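Local coordinates for matrix protein VP40 (Lake Victoria marburgvirus, PDB 5B0V), which drives assembly and budding of virus particles as the viral matrix protein, existing as a dimer until it reorganizes into multimers at the plasma membrane, at residues N56-L61 / N180-V185; G101-F106 / A146-M151; L215-L220 / Q304-Y309; T258-I263 / V286-A291. All blocks are in the same frame, centred on the assembly; numbering follows the deposited sequence.

In the fold
Contacts 1 and 2 are built on the same mixed four-stranded sheet: contact 1 joins the edge strand 56-59 to strand 176-187, and contact 2 packs the other outermost strand, 91-104, against the loop that leads into helix 150-154. Their centres are about 16 Å apart, and contact 2 comes within the chain span that contact 1 brackets. Contacts 3 and 4 follow, each on a separate three-stranded antiparallel sheet, with centres about 14 Å apart; both segments of contact 4 fall between those of contact 3. Touching all three others, through T258 to S184, Q290 to G101 and F289 to I218, contact 4 joins the four-stranded sheet to that of contact 3, while contact 1 lies at the dimer partner.

Contact 1 of 4, residues N56-L61 / N180-V185; sequences NYVGDL and NLVLSV
The ring of Y57 meets V185 edge-on: CE1 lies 3.8 Å from V185 CB, close to the ring plane, and the two side chains cross at about a right angle. Because CG of Y57 stands anti to its own N (chi1 162°), the ring runs forward alongside the chain that follows. There G59 N sits over one face near the rim, and Y57 OH accepts a hydrogen bond of 3.1 Å from L61 N. L61 in turn sets CD1 against V185 CG1, while V185 CG2 stays on the Y57 side. The two strands run parallel, strand 56-59 forming one edge of a mixed four-stranded sheet. N56 binds L181 and L183, and V58 binds L183 and V185, the parallel pattern in which one residue bonds to both neighbours of its partner. L183 N donates to N56 O at 2.7 Å. Past the end of strand 56-59, D60 N continues the series with V185 O (3.2 Å), and the D60 carboxylate is held by K187 N and K257. On the opposite sheet face V182 divides its branches: CG1 packs on V58 CG1, and CG2 lies 3.4 Å from N56 OD1. A water donates to N180 OD1 at 2.6 Å and accepts a weak bond from N56 ND2. This edge also faces the dimer partner: Y57 N bonds to T54 OG1 of the second subunit, and Y57 packs on L118 of that subunit.

Contact 2 of 4, residues G101-F106 / A146-M151; sequences GIMSNF and AHPLRM
M103, a selenomethionine, carries its SE atom to H147 and P148. SE lies 3.7 Å from H147 CE1 and approaches the imidazole obliquely, 60° off the ring normal, with 4.6 Å from SE to the ring centroid. The chain of M103 is extended as far as SE and then bends (chi3 72°); its CG rests against P148 CB at 4.0 Å, and SE reaches P148 CG at 3.9 Å. Beside this group L149 lays its CD2 branch on the backbone of G101, 3.7 Å from CD2 to G101 CA, where the glycine has no side chain to intervene. No hydrogen bond crosses between the segments. The contact seats the approach to helix 150-154 on the end of strand 91-104, with L149 as the N-cap residue of that helix. H147 is held just before it: L149 N, only 4° out of the imidazole plane, donates to H147 ND1 at 3.1 Å. P148 CD covers part of one face of the same ring, near its rim. Further out, H147 NE2 bonds to T113 OG1, so both ring nitrogens have partners, which probably fixes the rotation of the imidazole. T113 of helix 110-119 also touches M103 and L149, and L117 packs on L149. On the strand side, backbone hydrogen bonds tie G101 to F75 and M103 to H73 of the adjacent strand 72-83.

Contact 3 of 4, residues L215-L220 / Q304-Y309; sequences LPPIVL and QVVLAY
V306 turns CG2 into the angle between its N and carbonyl carbon (CG1 at chi1 -64°), and this branch is the one that meets P217. CG2 lies 3.8 Å from P217 CB and 4.0 Å from P217 CG, with the two side chains crossing at about a right angle. The proline ring also sets CG 3.9 Å from A308 CB, so one ring is shared by two residues of strand 304-309. V219 has CG1 opposite its N (chi1 175°), which leaves CG2 beside that N. From there it touches the backbone at Y309, 3.8 Å from V219 CG2 to Y309 O, and CG2 makes a looser contact with A308 CB at 4.3 Å. The side-chain contacts are apolar, no hydrogen bond crosses between the segments, and the contact lies near the protein surface. Strands 218-219 and 304-309 are the outer members of a three-stranded antiparallel sheet, and strand 205-210 runs between them; its A208 touches both P217 and A308. V305 and I218, whose side chains leave the contact, pack respectively on helix 237-243 and on strand 286-290.

Contact 4 of 4, residues T258-I263 / V286-A291; sequences TSLFRI and VVYFQA
F289 takes F261 CB over one face of its ring, 3.7 Å from CB to the ring centroid. The F261 and F289 rings are close to parallel (26°) but strongly offset, with centroids 5.7 Å apart. F289 CG sits between its own N and carbonyl carbon (chi1 69°), which swings the ring across to strand 260-264. A291 CB approaches F261 CE1 obliquely, and F300 meets the F261 ring edge-to-face. On the opposite sheet face, R262 CB covers one face of the Y288 ring, 3.8 Å from the centroid. The two side chains run alongside, pointing the same way, until the guanidinium turns 83° to the ring and NH1 donates to Y288 OH at 3.1 Å. Strands 260-264 and 286-290 are antiparallel neighbours in a three-stranded sheet, successive in the chain but joined by a long connection. F261 and F289 make a hydrogen-bonded pair, with F261 N to F289 O at 2.8 Å and F289 N to F261 O at 2.7 Å; I263 and V287 make the next. One face is thus hydrophobic, lined by F261, F289, I263 and V287. On the other, the hydroxyl of the buried Y288 has two hydrogen-bond partners, R262 NH1 and D191 OD1; E252 balances the R262 charge through its salt bridge to NH2, while the arginine and D191 probably polarise the Y288 hydroxyl.

Contact 1 of 4, residues N56-L61 / N180-V185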
loop_
_atom_site.group_PDB
_atom_site.type_symbol
_atom_site.label_atom_id
_atom_site.label_comp_id
_atom_site.label_asym_id
_atom_site.label_seq_id
_atom_site.Cartn_x
_atom_site.Cartn_y
_atom_site.Cartn_z
ATOM N N ASN A 56 -6.713 -4.073 -1.754
ATOM C CA ASN A 56 -6.436 -2.771 -2.301
ATOM C C ASN A 56 -7.027 -1.754 -1.364
ATOM O O ASN A 56 -7.618 -2.092 -0.349
ATOM C CB ASN A 56 -6.936 -2.624 -3.735
ATOM C CG ASN A 56 -8.378 -2.962 -3.860
ATOM O OD1 ASN A 56 -9.214 -2.343 -3.233
ATOM N ND2 ASN A 56 -8.677 -3.984 -4.644
ATOM N N TYR A 57 -6.835 -0.496 -1.679
ATOM C CA TYR A 57 -6.902 0.514 -0.650
ATOM C C TYR A 57 -8.074 1.428 -0.863
ATOM O O TYR A 57 -8.506 1.686 -1.990
ATOM C CB TYR A 57 -5.579 1.324 -0.613
ATOM C CG TYR A 57 -5.678 2.644 0.102
ATOM C CD1 TYR A 57 -5.613 2.714 1.493
ATOM C CD2 TYR A 57 -5.880 3.811 -0.602
ATOM C CE1 TYR A 57 -5.724 3.930 2.159
ATOM C CE2 TYR A 57 -5.988 5.032 0.043
ATOM C CZ TYR A 57 -5.909 5.095 1.425
ATOM O OH TYR A 57 -6.041 6.320 2.046
ATOM N N VAL A 58 -8.578 1.924 0.250
ATOM C CA VAL A 58 -9.550 2.975 0.224
ATOM C C VAL A 58 -9.367 3.731 1.523
ATOM O O VAL A 58 -9.144 3.105 2.560
ATOM C CB VAL A 58 -10.973 2.383 0.043
ATOM C CG1 VAL A 58 -11.399 1.557 1.248
ATOM C CG2 VAL A 58 -11.975 3.487 -0.210
ATOM N N GLY A 59 -9.438 5.058 1.463
ATOM C CA GLY A 59 -9.248 5.891 2.652
ATOM C C GLY A 59 -8.971 7.366 2.428
ATOM O O GLY A 59 -8.986 7.851 1.312
ATOM N N ASP A 60 -8.724 8.081 3.508
ATOM C CA ASP A 60 -8.372 9.496 3.443
ATOM C C ASP A 60 -6.992 9.738 4.028
ATOM O O ASP A 60 -6.655 10.836 4.429
ATOM C CB ASP A 60 -9.405 10.375 4.161
ATOM C CG ASP A 60 -9.609 9.996 5.630
ATOM O OD1 ASP A 60 -8.871 9.161 6.197
ATOM O OD2 ASP A 60 -10.560 10.532 6.233
ATOM N N LEU A 61 -6.174 8.713 4.043
ATOM C CA LEU A 61 -4.858 8.841 4.576
ATOM C C LEU A 61 -3.969 9.752 3.723
ATOM O O LEU A 61 -4.021 9.691 2.499
ATOM C CB LEU A 61 -4.264 7.456 4.593
ATOM C CG LEU A 61 -2.850 7.423 5.126
ATOM C CD1 LEU A 61 -2.657 6.332 6.165
ATOM C CD2 LEU A 61 -1.869 7.265 3.981
ATOM N N ASN A 180 -12.278 -11.338 -1.990
ATOM C CA ASN A 180 -11.895 -9.977 -2.217
ATOM C C ASN A 180 -11.524 -9.289 -0.907
ATOM O O ASN A 180 -12.137 -9.515 0.134
ATOM C CB ASN A 180 -13.049 -9.247 -2.859
ATOM C CG ASN A 180 -12.620 -7.927 -3.433
ATOM O OD1 ASN A 180 -12.126 -7.875 -4.565
ATOM N ND2 ASN A 180 -12.817 -6.846 -2.671
ATOM N N LEU A 181 -10.538 -8.416 -0.960
ATOM C CA LEU A 181 -10.081 -7.759 0.248
ATOM C C LEU A 181 -9.775 -6.281 0.014
ATOM O O LEU A 181 -9.121 -5.914 -0.948
ATOM C CB LEU A 181 -8.872 -8.508 0.750
ATOM C CG LEU A 181 -8.623 -8.499 2.251
ATOM C CD1 LEU A 181 -9.812 -8.996 3.063
ATOM C CD2 LEU A 181 -7.385 -9.346 2.537
ATOM N N VAL A 182 -10.303 -5.429 0.869
ATOM C CA VAL A 182 -10.005 -4.006 0.802
ATOM C C VAL A 182 -9.517 -3.520 2.183
ATOM O O VAL A 182 -10.147 -3.806 3.206
ATOM C CB VAL A 182 -11.232 -3.172 0.387
ATOM C CG1 VAL A 182 -10.961 -1.675 0.564
ATOM C CG2 VAL A 182 -11.616 -3.447 -1.040
ATOM N N LEU A 183 -8.383 -2.808 2.189
ATOM C CA LEU A 183 -7.871 -2.173 3.386
ATOM C C LEU A 183 -8.315 -0.730 3.472
ATOM O O LEU A 183 -7.868 0.115 2.679
ATOM C CB LEU A 183 -6.370 -2.189 3.373
ATOM C CG LEU A 183 -5.725 -1.382 4.502
ATOM C CD1 LEU A 183 -5.890 -2.071 5.851
ATOM C CD2 LEU A 183 -4.266 -1.163 4.181
ATOM N N SER A 184 -9.186 -0.443 4.447
ATOM C CA SER A 184 -9.630 0.921 4.735
ATOM C C SER A 184 -8.708 1.579 5.750
ATOM O O SER A 184 -8.419 0.988 6.790
ATOM C CB SER A 184 -11.037 0.926 5.293
ATOM O OG SER A 184 -11.456 2.263 5.476
ATOM N N VAL A 185 -8.223 2.779 5.443
ATOM C CA VAL A 185 -7.432 3.554 6.389
ATOM C C VAL A 185 -8.077 4.919 6.529
ATOM O O VAL A 185 -8.110 5.696 5.593
ATOM C CB VAL A 185 -5.958 3.715 5.968
ATOM C CG1 VAL A 185 -5.203 4.474 7.019
ATOM C CG2 VAL A 185 -5.304 2.368 5.772
HETATM O O HOH W 1 -10.800 -6.151 -6.062
#

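Contact 2 of 4, residues G101-F106 / A146-M151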
loop_
_atom_site.group_PDB
_atom_site.type_symbol
_atom_site.label_atom_id
_atom_site.label_comp_id
_atom_site.label_asym_id
_atom_site.label_seq_id
_atom_site.Cartn_x
_atom_site.Cartn_y
_atom_site.Cartn_z
ATOM N N GLY A 101 -7.226 -2.320 14.200
ATOM C CA GLY A 101 -6.677 -1.427 15.192
ATOM C C GLY A 101 -6.691 0.036 14.832
ATOM O O GLY A 101 -6.861 0.426 13.675
ATOM N N ILE A 102 -6.460 0.846 15.851
ATOM C CA ILE A 102 -6.243 2.264 15.683
ATOM C C ILE A 102 -4.819 2.600 16.082
ATOM O O ILE A 102 -4.386 2.204 17.134
ATOM C CB ILE A 102 -7.212 3.028 16.566
ATOM C CG1 ILE A 102 -8.630 2.718 16.102
ATOM C CG2 ILE A 102 -6.897 4.513 16.525
ATOM C CD1 ILE A 102 -9.679 3.409 16.910
HETATM N N MSE A 103 -4.104 3.354 15.259
HETATM C CA MSE A 103 -2.699 3.701 15.533
HETATM C C MSE A 103 -2.420 5.147 15.239
HETATM O O MSE A 103 -2.984 5.741 14.328
HETATM C CB MSE A 103 -1.769 2.878 14.648
HETATM C CG MSE A 103 -0.325 2.818 15.147
HETATM SE SE MSE A 103 0.736 1.893 13.770
HETATM C CE MSE A 103 0.644 3.407 12.524
ATOM N N SER A 104 -1.552 5.734 16.046
ATOM C CA SER A 104 -1.070 7.076 15.774
ATOM C C SER A 104 0.323 6.989 15.136
ATOM O O SER A 104 1.098 6.058 15.392
ATOM C CB SER A 104 -1.036 7.894 17.061
ATOM O OG SER A 104 -0.230 7.240 18.032
ATOM N N ASN A 105 0.637 7.968 14.309
ATOM C CA ASN A 105 1.879 7.932 13.560
ATOM C C ASN A 105 3.141 7.736 14.401
ATOM O O ASN A 105 4.078 7.088 13.953
ATOM C CB ASN A 105 1.993 9.168 12.677
ATOM C CG ASN A 105 1.013 9.140 11.517
ATOM O OD1 ASN A 105 0.403 8.116 11.226
ATOM N ND2 ASN A 105 0.831 10.271 10.876
ATOM N N PHE A 106 3.169 8.231 15.634
ATOM C CA PHE A 106 4.386 8.054 16.460
ATOM C C PHE A 106 4.614 6.612 16.915
ATOM O O PHE A 106 5.717 6.276 17.289
ATOM C CB PHE A 106 4.411 8.983 17.668
ATOM C CG PHE A 106 3.438 8.607 18.735
ATOM C CD1 PHE A 106 3.701 7.545 19.621
ATOM C CD2 PHE A 106 2.249 9.317 18.879
ATOM C CE1 PHE A 106 2.773 7.199 20.606
ATOM C CE2 PHE A 106 1.324 8.978 19.871
ATOM C CZ PHE A 106 1.583 7.913 20.727
ATOM N N ALA A 146 6.870 -6.110 17.743
ATOM C CA ALA A 146 6.569 -4.896 18.466
ATOM C C ALA A 146 5.561 -4.035 17.750
ATOM O O ALA A 146 5.248 -2.956 18.229
ATOM C CB ALA A 146 7.843 -4.092 18.671
ATOM N N HIS A 147 5.033 -4.480 16.614
ATOM C CA HIS A 147 4.147 -3.613 15.878
ATOM C C HIS A 147 2.828 -3.454 16.605
ATOM O O HIS A 147 2.256 -4.434 17.035
ATOM C CB HIS A 147 3.887 -4.106 14.464
ATOM C CG HIS A 147 3.376 -3.018 13.587
ATOM N ND1 HIS A 147 2.123 -2.470 13.744
ATOM C CD2 HIS A 147 3.985 -2.283 12.635
ATOM C CE1 HIS A 147 1.960 -1.479 12.894
ATOM N NE2 HIS A 147 3.073 -1.354 12.197
ATOM N N PRO A 148 2.349 -2.215 16.744
ATOM C CA PRO A 148 1.090 -1.934 17.444
ATOM C C PRO A 148 -0.085 -2.775 16.977
ATOM O O PRO A 148 -0.817 -3.270 17.804
ATOM C CB PRO A 148 0.820 -0.459 17.139
ATOM C CG PRO A 148 2.148 0.108 16.884
ATOM C CD PRO A 148 3.053 -0.984 16.375
ATOM N N LEU A 149 -0.284 -2.878 15.679
ATOM C CA LEU A 149 -1.358 -3.691 15.104
ATOM C C LEU A 149 -1.041 -5.179 15.150
ATOM O O LEU A 149 0.017 -5.635 14.675
ATOM C CB LEU A 149 -1.624 -3.291 13.653
ATOM C CG LEU A 149 -1.910 -1.813 13.416
ATOM C CD1 LEU A 149 -1.998 -1.551 11.928
ATOM C CD2 LEU A 149 -3.174 -1.359 14.111
ATOM N N ARG A 150 -1.984 -5.939 15.693
ATOM C CA ARG A 150 -1.756 -7.364 15.879
ATOM C C ARG A 150 -1.453 -8.079 14.548
ATOM O O ARG A 150 -0.556 -8.916 14.490
ATOM C CB ARG A 150 -2.952 -8.028 16.578
ATOM C CG ARG A 150 -2.650 -9.457 16.967
ATOM C CD ARG A 150 -3.850 -10.209 17.507
ATOM N NE ARG A 150 -3.650 -11.650 17.326
ATOM C CZ ARG A 150 -2.910 -12.427 18.116
ATOM N NH1 ARG A 150 -2.289 -11.926 19.174
ATOM N NH2 ARG A 150 -2.769 -13.719 17.839
HETATM N N MSE A 151 -2.190 -7.740 13.493
HETATM C CA MSE A 151 -2.011 -8.401 12.204
HETATM C C MSE A 151 -0.571 -8.400 11.735
HETATM O O MSE A 151 -0.078 -9.419 11.277
HETATM C CB MSE A 151 -2.914 -7.741 11.176
HETATM C CG MSE A 151 -2.853 -8.374 9.800
HETATM SE SE MSE A 151 -4.033 -9.939 9.628
HETATM C CE MSE A 151 -2.584 -11.160 9.970
#

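Contact 3 of 4, residues L215-L220 / Q304-Y309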
loop_
_atom_site.group_PDB
_atom_site.type_symbol
_atom_site.label_atom_id
_atom_site.label_comp_id
_atom_site.label_asym_id
_atom_site.label_seq_id
_atom_site.Cartn_x
_atom_site.Cartn_y
_atom_site.Cartn_z
ATOM N N LEU A 215 -15.880 -6.958 21.866
ATOM C CA LEU A 215 -14.969 -5.906 21.451
ATOM C C LEU A 215 -13.996 -5.612 22.597
ATOM O O LEU A 215 -14.365 -5.674 23.775
ATOM C CB LEU A 215 -15.754 -4.645 21.142
ATOM C CG LEU A 215 -16.775 -4.741 20.020
ATOM C CD1 LEU A 215 -17.658 -3.503 19.974
ATOM C CD2 LEU A 215 -16.094 -4.913 18.682
ATOM N N PRO A 216 -12.758 -5.220 22.269
ATOM C CA PRO A 216 -11.879 -4.908 23.399
ATOM C C PRO A 216 -12.383 -3.685 24.159
ATOM O O PRO A 216 -13.086 -2.851 23.591
ATOM C CB PRO A 216 -10.531 -4.652 22.739
ATOM C CG PRO A 216 -10.864 -4.148 21.363
ATOM C CD PRO A 216 -12.227 -4.697 20.985
ATOM N N PRO A 217 -12.060 -3.598 25.457
ATOM C CA PRO A 217 -12.517 -2.451 26.218
ATOM C C PRO A 217 -11.812 -1.156 25.809
ATOM O O PRO A 217 -10.676 -1.162 25.324
ATOM C CB PRO A 217 -12.204 -2.816 27.673
ATOM C CG PRO A 217 -11.312 -4.008 27.629
ATOM C CD PRO A 217 -11.056 -4.379 26.197
ATOM N N ILE A 218 -12.535 -0.066 25.999
ATOM C CA ILE A 218 -12.142 1.249 25.571
ATOM C C ILE A 218 -11.573 1.952 26.780
ATOM O O ILE A 218 -12.297 2.308 27.683
ATOM C CB ILE A 218 -13.364 2.031 25.097
ATOM C CG1 ILE A 218 -14.139 1.191 24.060
ATOM C CG2 ILE A 218 -12.943 3.405 24.580
ATOM C CD1 ILE A 218 -15.562 1.610 23.748
ATOM N N VAL A 219 -10.267 2.129 26.809
ATOM C CA VAL A 219 -9.633 2.876 27.867
ATOM C C VAL A 219 -10.084 4.334 27.806
ATOM O O VAL A 219 -10.191 4.936 26.745
ATOM C CB VAL A 219 -8.109 2.816 27.761
ATOM C CG1 VAL A 219 -7.461 3.704 28.823
ATOM C CG2 VAL A 219 -7.649 1.377 27.914
ATOM N N LEU A 220 -10.316 4.892 28.979
ATOM C CA LEU A 220 -10.882 6.206 29.122
ATOM C C LEU A 220 -9.873 7.200 29.631
ATOM O O LEU A 220 -8.907 6.834 30.314
ATOM C CB LEU A 220 -12.029 6.114 30.119
ATOM C CG LEU A 220 -13.214 5.233 29.748
ATOM C CD1 LEU A 220 -14.188 5.146 30.911
ATOM C CD2 LEU A 220 -13.922 5.788 28.530
ATOM N N GLN A 304 -19.829 -2.905 30.829
ATOM C CA GLN A 304 -19.192 -3.180 32.114
ATOM C C GLN A 304 -17.946 -2.306 32.248
ATOM O O GLN A 304 -17.340 -1.956 31.239
ATOM C CB GLN A 304 -18.825 -4.662 32.183
ATOM C CG GLN A 304 -18.183 -5.116 33.472
ATOM C CD GLN A 304 -17.947 -6.604 33.438
ATOM O OE1 GLN A 304 -17.012 -7.051 32.816
ATOM N NE2 GLN A 304 -18.817 -7.380 34.063
ATOM N N VAL A 305 -17.573 -1.972 33.486
ATOM C CA VAL A 305 -16.324 -1.247 33.762
ATOM C C VAL A 305 -15.195 -2.169 34.198
ATOM O O VAL A 305 -15.352 -2.974 35.121
ATOM C CB VAL A 305 -16.480 -0.235 34.894
ATOM C CG1 VAL A 305 -15.200 0.561 35.057
ATOM C CG2 VAL A 305 -17.641 0.686 34.612
ATOM N N VAL A 306 -14.050 -2.027 33.546
ATOM C CA VAL A 306 -12.895 -2.866 33.830
ATOM C C VAL A 306 -11.619 -2.031 33.848
ATOM O O VAL A 306 -11.625 -0.853 33.529
ATOM C CB VAL A 306 -12.780 -4.024 32.809
ATOM C CG1 VAL A 306 -13.981 -4.953 32.932
ATOM C CG2 VAL A 306 -12.671 -3.510 31.373
ATOM N N LEU A 307 -10.532 -2.684 34.220
ATOM C CA LEU A 307 -9.199 -2.139 34.100
ATOM C C LEU A 307 -8.548 -2.843 32.935
ATOM O O LEU A 307 -8.538 -4.066 32.872
ATOM C CB LEU A 307 -8.408 -2.414 35.359
ATOM C CG LEU A 307 -8.877 -1.704 36.635
ATOM C CD1 LEU A 307 -8.365 -2.401 37.887
ATOM C CD2 LEU A 307 -8.434 -0.264 36.614
ATOM N N ALA A 308 -8.060 -2.084 31.961
ATOM C CA ALA A 308 -7.405 -2.680 30.810
ATOM C C ALA A 308 -6.059 -2.029 30.571
ATOM O O ALA A 308 -5.814 -0.900 31.008
ATOM C CB ALA A 308 -8.275 -2.542 29.588
ATOM N N TYR A 309 -5.182 -2.763 29.892
ATOM C CA TYR A 309 -3.940 -2.203 29.397
ATOM C C TYR A 309 -4.238 -1.232 28.288
ATOM O O TYR A 309 -5.125 -1.458 27.460
ATOM C CB TYR A 309 -3.040 -3.282 28.826
ATOM C CG TYR A 309 -2.466 -4.224 29.856
ATOM C CD1 TYR A 309 -1.495 -3.786 30.762
ATOM C CD2 TYR A 309 -2.858 -5.559 29.899
ATOM C CE1 TYR A 309 -0.950 -4.647 31.677
ATOM C CE2 TYR A 309 -2.311 -6.427 30.815
ATOM C CZ TYR A 309 -1.367 -5.963 31.700
ATOM O OH TYR A 309 -0.849 -6.823 32.630
#

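Contact 4 of 4, residues T258-I263 / V286-A291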
loop_
_atom_site.group_PDB
_atom_site.type_symbol
_atom_site.label_atom_id
_atom_site.label_comp_id
_atom_site.label_asym_id
_atom_site.label_seq_id
_atom_site.Cartn_x
_atom_site.Cartn_y
_atom_site.Cartn_z
ATOM N N THR A 258 -16.367 4.259 7.759
ATOM C CA THR A 258 -16.780 2.884 7.966
ATOM C C THR A 258 -16.277 2.309 9.274
ATOM O O THR A 258 -15.229 2.687 9.774
ATOM C CB THR A 258 -16.275 1.987 6.845
ATOM O OG1 THR A 258 -14.912 2.302 6.564
ATOM C CG2 THR A 258 -17.123 2.190 5.580
ATOM N N SER A 259 -17.065 1.418 9.846
ATOM C CA SER A 259 -16.652 0.625 10.994
ATOM C C SER A 259 -16.138 1.451 12.196
ATOM O O SER A 259 -15.210 1.039 12.893
ATOM C CB SER A 259 -15.583 -0.372 10.537
ATOM O OG SER A 259 -16.028 -1.136 9.436
ATOM N N LEU A 260 -16.748 2.601 12.449
ATOM C CA LEU A 260 -16.196 3.533 13.418
ATOM C C LEU A 260 -17.262 4.205 14.263
ATOM O O LEU A 260 -18.188 4.825 13.764
ATOM C CB LEU A 260 -15.379 4.585 12.689
ATOM C CG LEU A 260 -14.436 5.450 13.537
ATOM C CD1 LEU A 260 -13.224 4.644 13.957
ATOM C CD2 LEU A 260 -13.985 6.701 12.789
ATOM N N PHE A 261 -17.088 4.088 15.566
ATOM C CA PHE A 261 -18.023 4.613 16.542
ATOM C C PHE A 261 -17.312 5.476 17.540
ATOM O O PHE A 261 -16.088 5.343 17.747
ATOM C CB PHE A 261 -18.702 3.459 17.231
ATOM C CG PHE A 261 -19.393 2.556 16.264
ATOM C CD1 PHE A 261 -18.674 1.668 15.469
ATOM C CD2 PHE A 261 -20.759 2.647 16.089
ATOM C CE1 PHE A 261 -19.334 0.860 14.554
ATOM C CE2 PHE A 261 -21.411 1.847 15.185
ATOM C CZ PHE A 261 -20.704 0.960 14.419
ATOM N N ARG A 262 -18.083 6.360 18.156
ATOM C CA ARG A 262 -17.538 7.271 19.154
ATOM C C ARG A 262 -18.459 7.455 20.374
ATOM O O ARG A 262 -19.660 7.215 20.296
ATOM C CB ARG A 262 -17.222 8.594 18.475
ATOM C CG ARG A 262 -18.405 9.337 17.961
ATOM C CD ARG A 262 -17.954 10.735 17.599
ATOM N NE ARG A 262 -18.975 11.342 16.745
ATOM C CZ ARG A 262 -18.799 11.928 15.567
ATOM N NH1 ARG A 262 -17.600 12.063 15.025
ATOM N NH2 ARG A 262 -19.847 12.419 14.940
ATOM N N ILE A 263 -17.876 7.868 21.498
ATOM C CA ILE A 263 -18.641 8.186 22.712
ATOM C C ILE A 263 -18.187 9.523 23.261
ATOM O O ILE A 263 -17.024 9.703 23.648
ATOM C CB ILE A 263 -18.453 7.150 23.828
ATOM C CG1 ILE A 263 -18.826 5.766 23.354
ATOM C CG2 ILE A 263 -19.318 7.485 25.040
ATOM C CD1 ILE A 263 -18.334 4.667 24.270
ATOM N N VAL A 286 -13.723 12.741 23.967
ATOM C CA VAL A 286 -14.440 11.804 23.122
ATOM C C VAL A 286 -13.545 10.622 22.756
ATOM O O VAL A 286 -12.417 10.830 22.357
ATOM C CB VAL A 286 -14.901 12.491 21.833
ATOM C CG1 VAL A 286 -15.652 11.498 20.936
ATOM C CG2 VAL A 286 -15.762 13.712 22.140
ATOM N N VAL A 287 -14.061 9.394 22.857
ATOM C CA VAL A 287 -13.311 8.214 22.422
ATOM C C VAL A 287 -13.894 7.547 21.218
ATOM O O VAL A 287 -15.067 7.317 21.132
ATOM C CB VAL A 287 -13.218 7.128 23.472
ATOM C CG1 VAL A 287 -12.242 7.539 24.531
ATOM C CG2 VAL A 287 -14.563 6.855 24.088
ATOM N N TYR A 288 -13.026 7.214 20.291
ATOM C CA TYR A 288 -13.424 6.527 19.107
ATOM C C TYR A 288 -13.071 5.082 19.280
ATOM O O TYR A 288 -12.135 4.747 19.970
ATOM C CB TYR A 288 -12.705 7.119 17.891
ATOM C CG TYR A 288 -13.268 8.455 17.515
ATOM C CD1 TYR A 288 -12.858 9.593 18.155
ATOM C CD2 TYR A 288 -14.225 8.567 16.551
ATOM C CE1 TYR A 288 -13.368 10.822 17.826
ATOM C CE2 TYR A 288 -14.752 9.793 16.220
ATOM C CZ TYR A 288 -14.325 10.917 16.870
ATOM O OH TYR A 288 -14.841 12.142 16.501
ATOM N N PHE A 289 -13.838 4.217 18.659
ATOM C CA PHE A 289 -13.505 2.815 18.680
ATOM C C PHE A 289 -14.042 2.177 17.403
ATOM O O PHE A 289 -14.837 2.767 16.671
ATOM C CB PHE A 289 -14.052 2.139 19.967
ATOM C CG PHE A 289 -15.557 2.017 20.026
ATOM C CD1 PHE A 289 -16.335 3.057 20.514
ATOM C CD2 PHE A 289 -16.182 0.864 19.624
ATOM C CE1 PHE A 289 -17.714 2.953 20.585
ATOM C CE2 PHE A 289 -17.551 0.751 19.688
ATOM C CZ PHE A 289 -18.318 1.791 20.164
ATOM N N GLN A 290 -13.579 0.975 17.137
ATOM C CA GLN A 290 -13.922 0.299 15.913
ATOM C C GLN A 290 -14.875 -0.834 16.182
ATOM O O GLN A 290 -14.679 -1.604 17.130
ATOM C CB GLN A 290 -12.685 -0.313 15.293
ATOM C CG GLN A 290 -11.529 0.624 15.079
ATOM C CD GLN A 290 -10.548 -0.025 14.156
ATOM O OE1 GLN A 290 -9.713 -0.820 14.593
ATOM N NE2 GLN A 290 -10.694 0.242 12.845
ATOM N N ALA A 291 -15.893 -0.930 15.333
ATOM C CA ALA A 291 -16.772 -2.086 15.286
ATOM C C ALA A 291 -17.165 -2.296 13.840
ATOM O O ALA A 291 -17.052 -1.373 13.050
ATOM C CB ALA A 291 -17.996 -1.853 16.120
#